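PDB 1W0N: endo-1,4-beta-xylanase D from Paenibacillus polymyxa, which probably hydrolyses xylan as an endo-1,4-beta-xylanase and carries a family 36 module that binds carbohydrate in a calcium-dependent way. Local coordinates for residues A[15-20]-A[122-127]; A[32-37]-A[60-65]. All coordinates share one frame; numbering follows the deposited sequence.

Contact 1 (A[15-20]-A[122-127]). With CA (calcium ion), chain B.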
loop_
_atom_site.group_PDB
_atom_site.type_symbol
_atom_site.label_atom_id
_atom_site.label_comp_id
_atom_site.label_asym_id
_atom_site.label_seq_id
_atom_site.Cartn_x
_atom_site.Cartn_y
_atom_site.Cartn_z
ATOM N N VAL A 15 5.747 3.224 8.231
ATOM C CA VAL A 15 6.130 1.816 8.225
ATOM C C VAL A 15 6.626 1.474 6.825
ATOM O O VAL A 15 5.953 1.727 5.819
ATOM C CB VAL A 15 4.961 0.903 8.630
ATOM C CG1 VAL A 15 5.381 -0.556 8.600
ATOM C CG2 VAL A 15 4.462 1.273 10.020
ATOM N N GLU A 16 7.837 0.918 6.764
ATOM C CA GLU A 16 8.434 0.529 5.494
ATOM C C GLU A 16 7.797 -0.756 4.992
ATOM O O GLU A 16 7.620 -1.718 5.750
ATOM C CB GLU A 16 9.934 0.317 5.679
ATOM C CG GLU A 16 10.705 1.551 6.095
ATOM C CD GLU A 16 10.808 2.633 5.037
ATOM O OE1 GLU A 16 10.501 2.353 3.865
ATOM O OE2 GLU A 16 11.214 3.753 5.378
ATOM N N ALA A 17 7.450 -0.807 3.697
ATOM C CA ALA A 17 6.831 -1.999 3.142
ATOM C C ALA A 17 7.703 -3.235 3.331
ATOM O O ALA A 17 7.203 -4.332 3.596
ATOM C CB ALA A 17 6.516 -1.788 1.669
ATOM N N GLU A 18 9.019 -3.051 3.178
ATOM C CA GLU A 18 9.968 -4.134 3.277
ATOM C C GLU A 18 10.057 -4.713 4.699
ATOM O O GLU A 18 10.673 -5.769 4.864
ATOM C CB GLU A 18 11.337 -3.699 2.753
ATOM C CG GLU A 18 11.999 -2.519 3.456
ATOM C CD GLU A 18 11.659 -1.133 2.894
ATOM O OE1 GLU A 18 10.520 -0.928 2.390
ATOM O OE2 GLU A 18 12.503 -0.217 2.983
ATOM N N ASN A 19 9.447 -4.060 5.689
ATOM C CA ASN A 19 9.378 -4.579 7.047
ATOM C C ASN A 19 8.038 -5.229 7.389
ATOM O O ASN A 19 7.837 -5.687 8.517
ATOM C CB ASN A 19 9.698 -3.472 8.049
ATOM C CG ASN A 19 11.124 -3.001 7.939
ATOM O OD1 ASN A 19 12.010 -3.760 7.514
ATOM N ND2 ASN A 19 11.371 -1.769 8.335
ATOM N N MET A 20 7.129 -5.285 6.428
ATOM C CA MET A 20 5.809 -5.878 6.616
ATOM C C MET A 20 5.834 -7.363 6.289
ATOM O O MET A 20 6.800 -7.887 5.732
ATOM C CB MET A 20 4.798 -5.158 5.708
ATOM C CG MET A 20 4.637 -3.692 6.033
ATOM S SD MET A 20 3.445 -2.972 4.898
ATOM C CE MET A 20 3.595 -1.232 5.319
ATOM N N ALA A 122 2.777 -2.866 -8.982
ATOM C CA ALA A 122 3.033 -1.766 -8.066
ATOM C C ALA A 122 4.276 -2.025 -7.239
ATOM O O ALA A 122 4.456 -3.108 -6.673
ATOM C CB ALA A 122 1.866 -1.544 -7.130
ATOM N N TYR A 123 5.096 -1.003 -7.135
ATOM C CA TYR A 123 6.206 -0.969 -6.211
ATOM C C TYR A 123 5.782 -0.091 -5.044
ATOM O O TYR A 123 5.317 1.042 -5.261
ATOM C CB TYR A 123 7.422 -0.388 -6.913
ATOM C CG TYR A 123 7.819 -1.093 -8.194
ATOM C CD1 TYR A 123 7.884 -2.474 -8.276
ATOM C CD2 TYR A 123 8.189 -0.361 -9.312
ATOM C CE1 TYR A 123 8.291 -3.114 -9.445
ATOM C CE2 TYR A 123 8.622 -0.982 -10.473
ATOM C CZ TYR A 123 8.673 -2.361 -10.533
ATOM O OH TYR A 123 9.108 -2.991 -11.673
ATOM N N VAL A 124 6.008 -0.593 -3.825
ATOM C CA VAL A 124 5.536 0.093 -2.620
ATOM C C VAL A 124 6.748 0.354 -1.751
ATOM O O VAL A 124 7.512 -0.587 -1.449
ATOM C CB VAL A 124 4.523 -0.827 -1.879
ATOM C CG1 VAL A 124 3.984 -0.130 -0.677
ATOM C CG2 VAL A 124 3.341 -1.183 -2.790
ATOM N N ASP A 125 6.927 1.607 -1.355
ATOM C CA ASP A 125 8.100 1.993 -0.558
ATOM C C ASP A 125 7.774 1.982 0.943
ATOM O O ASP A 125 8.452 1.315 1.734
ATOM C CB ASP A 125 8.562 3.372 -1.040
ATOM C CG ASP A 125 9.833 3.876 -0.390
ATOM O OD1 ASP A 125 10.378 3.174 0.484
ATOM O OD2 ASP A 125 10.282 4.992 -0.743
ATOM N N PHE A 126 6.740 2.727 1.318
ATOM C CA PHE A 126 6.341 2.860 2.716
ATOM C C PHE A 126 4.914 3.394 2.754
ATOM O O PHE A 126 4.396 3.912 1.753
ATOM C CB PHE A 126 7.278 3.802 3.496
ATOM C CG PHE A 126 7.315 5.219 2.979
ATOM C CD1 PHE A 126 6.275 6.126 3.241
ATOM C CD2 PHE A 126 8.424 5.656 2.258
ATOM C CE1 PHE A 126 6.329 7.443 2.782
ATOM C CE2 PHE A 126 8.502 6.988 1.824
ATOM C CZ PHE A 126 7.443 7.864 2.082
ATOM N N ILE A 127 4.325 3.291 3.953
ATOM C CA ILE A 127 3.052 3.909 4.276
ATOM C C ILE A 127 3.272 4.861 5.446
ATOM O O ILE A 127 4.102 4.611 6.321
ATOM C CB ILE A 127 1.978 2.831 4.609
ATOM C CG1 ILE A 127 0.576 3.436 4.729
ATOM C CG2 ILE A 127 2.343 2.047 5.863
ATOM C CD1 ILE A 127 -0.532 2.410 4.569
HETATM CA CA CA B . 10.982 1.426 1.824
HETATM O O HOH W 1 13.016 2.729 1.884
#

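Contact 2 (A[32-37]-A[60-65]). With CA (calcium ion), chain B.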
loop_
_atom_site.group_PDB
_atom_site.type_symbol
_atom_site.label_atom_id
_atom_site.label_comp_id
_atom_site.label_asym_id
_atom_site.label_seq_id
_atom_site.Cartn_x
_atom_site.Cartn_y
_atom_site.Cartn_z
ATOM N N ALA A 32 14.933 -1.678 -6.291
ATOM C CA ALA A 32 14.664 -0.649 -7.292
ATOM C C ALA A 32 13.166 -0.682 -7.591
ATOM O O ALA A 32 12.569 -1.752 -7.665
ATOM C CB ALA A 32 15.458 -0.895 -8.561
ATOM N N PRO A 33 12.550 0.503 -7.761
ATOM C CA PRO A 33 13.143 1.836 -7.752
ATOM C C PRO A 33 13.331 2.453 -6.348
ATOM O O PRO A 33 13.617 3.636 -6.233
ATOM C CB PRO A 33 12.148 2.663 -8.568
ATOM C CG PRO A 33 10.807 2.026 -8.247
ATOM C CD PRO A 33 11.123 0.541 -8.138
ATOM N N PHE A 34 13.182 1.617 -5.314
ATOM C CA PHE A 34 13.479 1.974 -3.933
ATOM C C PHE A 34 13.487 0.647 -3.177
ATOM O O PHE A 34 13.080 -0.388 -3.697
ATOM C CB PHE A 34 12.459 2.975 -3.340
ATOM C CG PHE A 34 11.039 2.722 -3.779
ATOM C CD1 PHE A 34 10.407 1.512 -3.479
ATOM C CD2 PHE A 34 10.348 3.662 -4.516
ATOM C CE1 PHE A 34 9.113 1.260 -3.917
ATOM C CE2 PHE A 34 9.038 3.421 -4.939
ATOM C CZ PHE A 34 8.436 2.213 -4.656
ATOM N N ASP A 35 13.948 0.695 -1.917
ATOM C CA ASP A 35 13.782 -0.449 -1.035
ATOM C C ASP A 35 12.304 -0.541 -0.651
ATOM O O ASP A 35 11.717 0.424 -0.151
ATOM C CB ASP A 35 14.677 -0.323 0.181
ATOM C CG ASP A 35 16.142 -0.325 -0.231
ATOM O OD1 ASP A 35 16.561 -1.314 -0.866
ATOM O OD2 ASP A 35 16.865 0.655 -0.052
ATOM N N GLY A 36 11.694 -1.674 -0.937
ATOM C CA GLY A 36 10.259 -1.807 -0.760
ATOM C C GLY A 36 9.823 -3.193 -1.125
ATOM O O GLY A 36 10.594 -4.158 -0.994
ATOM N N VAL A 37 8.574 -3.316 -1.587
ATOM C CA VAL A 37 8.004 -4.580 -1.995
ATOM C C VAL A 37 7.271 -4.366 -3.314
ATOM O O VAL A 37 6.617 -3.327 -3.504
ATOM C CB VAL A 37 7.054 -5.162 -0.919
ATOM C CG1 VAL A 37 6.421 -6.472 -1.369
ATOM C CG2 VAL A 37 7.810 -5.365 0.385
ATOM N N SER A 60 -0.693 8.199 3.462
ATOM C CA SER A 60 0.085 8.361 2.248
ATOM C C SER A 60 0.938 7.122 2.017
ATOM O O SER A 60 1.405 6.485 2.958
ATOM C CB SER A 60 0.960 9.602 2.305
ATOM O OG SER A 60 0.214 10.803 2.208
ATOM N N VAL A 61 1.123 6.795 0.739
ATOM C CA VAL A 61 2.004 5.710 0.333
ATOM C C VAL A 61 2.891 6.253 -0.777
ATOM O O VAL A 61 2.401 6.864 -1.732
ATOM C CB VAL A 61 1.221 4.468 -0.146
ATOM C CG1 VAL A 61 2.145 3.427 -0.795
ATOM C CG2 VAL A 61 0.494 3.836 1.034
ATOM N N ARG A 62 4.213 6.023 -0.649
ATOM C CA ARG A 62 5.124 6.285 -1.746
ATOM C C ARG A 62 5.237 5.005 -2.574
ATOM O O ARG A 62 5.484 3.931 -2.024
ATOM C CB ARG A 62 6.498 6.728 -1.243
ATOM C CG ARG A 62 7.451 7.059 -2.374
ATOM C CD ARG A 62 8.696 7.769 -1.891
ATOM N NE ARG A 62 9.524 8.254 -2.987
ATOM C CZ ARG A 62 10.731 7.802 -3.336
ATOM N NH1 ARG A 62 11.277 6.739 -2.758
ATOM N NH2 ARG A 62 11.409 8.435 -4.306
ATOM N N GLY A 63 5.009 5.137 -3.878
ATOM C CA GLY A 63 4.985 3.986 -4.752
ATOM C C GLY A 63 5.295 4.374 -6.185
ATOM O O GLY A 63 5.501 5.542 -6.505
ATOM N N ALA A 64 5.312 3.353 -7.048
ATOM C CA ALA A 64 5.564 3.555 -8.470
ATOM C C ALA A 64 4.939 2.414 -9.238
ATOM O O ALA A 64 4.613 1.366 -8.675
ATOM C CB ALA A 64 7.071 3.628 -8.755
ATOM N N SER A 65 4.782 2.616 -10.549
ATOM C CA SER A 65 4.358 1.565 -11.450
ATOM C C SER A 65 5.569 0.893 -12.100
ATOM O O SER A 65 6.614 1.523 -12.303
ATOM C CB SER A 65 3.491 2.193 -12.542
ATOM O OG SER A 65 3.062 1.195 -13.455
HETATM CA CA CA B . 10.982 1.426 1.824
HETATM O O HOH W 1 13.016 2.729 1.884
#

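Contact 1 (A[15-20]-A[122-127])
Glu-16 and Glu-18 meet Asp-125 through a shared calcium ion, which is the first shell of this contact. Glu-16 binds by one oxygen, OE1, 2.3 Å from the calcium. Glu-18 straddles the ion with both carboxylate oxygens, OE1 and OE2, each 2.5 Å from it. Asp-125 contributes twice: OD1 lies 2.3 Å from the metal and the backbone O 2.5 Å. Water 1 and Asp-35 O complete seven ligand atoms. For Glu-18 the chain leaves between the backbone N and the carbonyl carbon (chi1 60°) and then bends at chi2, folding the carboxylate back to the ion.

The second shell fixes these ligands. Asp-125 O, besides binding calcium, accepts the N-H of Ala-17 at 3.1 Å from Ala-17 N, the donor lying 41° out of the carbonyl plane. Asp-125 OD2, turned from the metal, is held by a salt bridge to Arg-62. Glu-16 OE1 also lies at the edge of the Phe-126 ring, the carboxylate and ring planes 80° apart.

Further out, strands 13-16 and 122-130 pair antiparallel. Val-15 and Ile-127 form a hydrogen-bonded pair, with Val-15 N to Ile-127 O and Ile-127 N to Val-15 O both 2.9 Å; Glu-16 and Phe-126 follow as a non-hydrogen-bonded pair. The chain then enters a 3-10 turn at residues 17-19, which brings Glu-18 round to the ion. On the buried side Ala-17 CB lies against the backbone O of Val-124, and Met-20 CE reaches Ile-127 CG2 at 3.6 Å.

Three carboxylates crowd one cation, so the calcium probably offsets their mutual repulsion and ties the turn after the first strand to the last strand of the module.

Contact 2 (A[32-37]-A[60-65])
Pro-33 and Phe-34 approach Ala-64 and Gly-63 without beta pairing: the CA atoms of Pro-33 and Ala-64 are 7.8 Å apart, too far for neighbouring strands. In this beta-sandwich module, strand 122-130 lies between strands 36-39 and 56-65, and the loop before strand 36-39, which holds a cis peptide bond ahead of Pro-33, reaches across to strand 56-65. The contact rests on side chains of the loop, which meet both the backbone and the side chains of the strand.

Phe-34 carries it. Its CG sits between the backbone N and the carbonyl carbon (chi1 38°), and from there the far end of the ring, CZ, comes within 3.9 Å of Gly-63 CA, while Ala-64 N lies at the ring edge, near its plane. Over one face of the ring Pro-33 CG lies 4.0 Å above the plane, offset toward the rim, and the same CG also touches Ala-64 CB at 4.1 Å.

Arg-62 runs alongside, extended from CG to NE and directed opposite to the phenylalanine. Its NH1 comes within 3.7 Å of Phe-34 CD2, the guanidinium inclined 49° to the ring; its charge is paired with Asp-125. An alanine at Phe-34 would remove the ring, and this is likely to open a gap beside Gly-63 and Pro-33 and to take away one flank of the Arg-62 guanidinium.

A beta carbon on Gly-36 would be crowded by Phe-34 CD1, just 3.1 Å away. The loop also delivers a metal ligand: Asp-35 O lies 2.3 Å from the calcium.

In the fold
The centres of contacts 1 and 2 lie about 7 Å apart, and strand 122-130 joins them, pairing with 36-39 on one flank and 56-65 on the other. Val-124 N probably hydrogen-bonds Val-37 O at 2.8 Å. The salt bridge from Asp-125 OD2 to Arg-62 NH1, also 2.8 Å, links the metal ligand of contact 1 to the guanidinium of contact 2. Both contacts supply the same calcium, which thus ties three separate parts of the chain together, consistent with a structural role. The magnesium bound by Tyr-40 and Asp-121 is a separate site, about 12 Å from the side chain of Val-124 and about 14 Å from that of Ala-64.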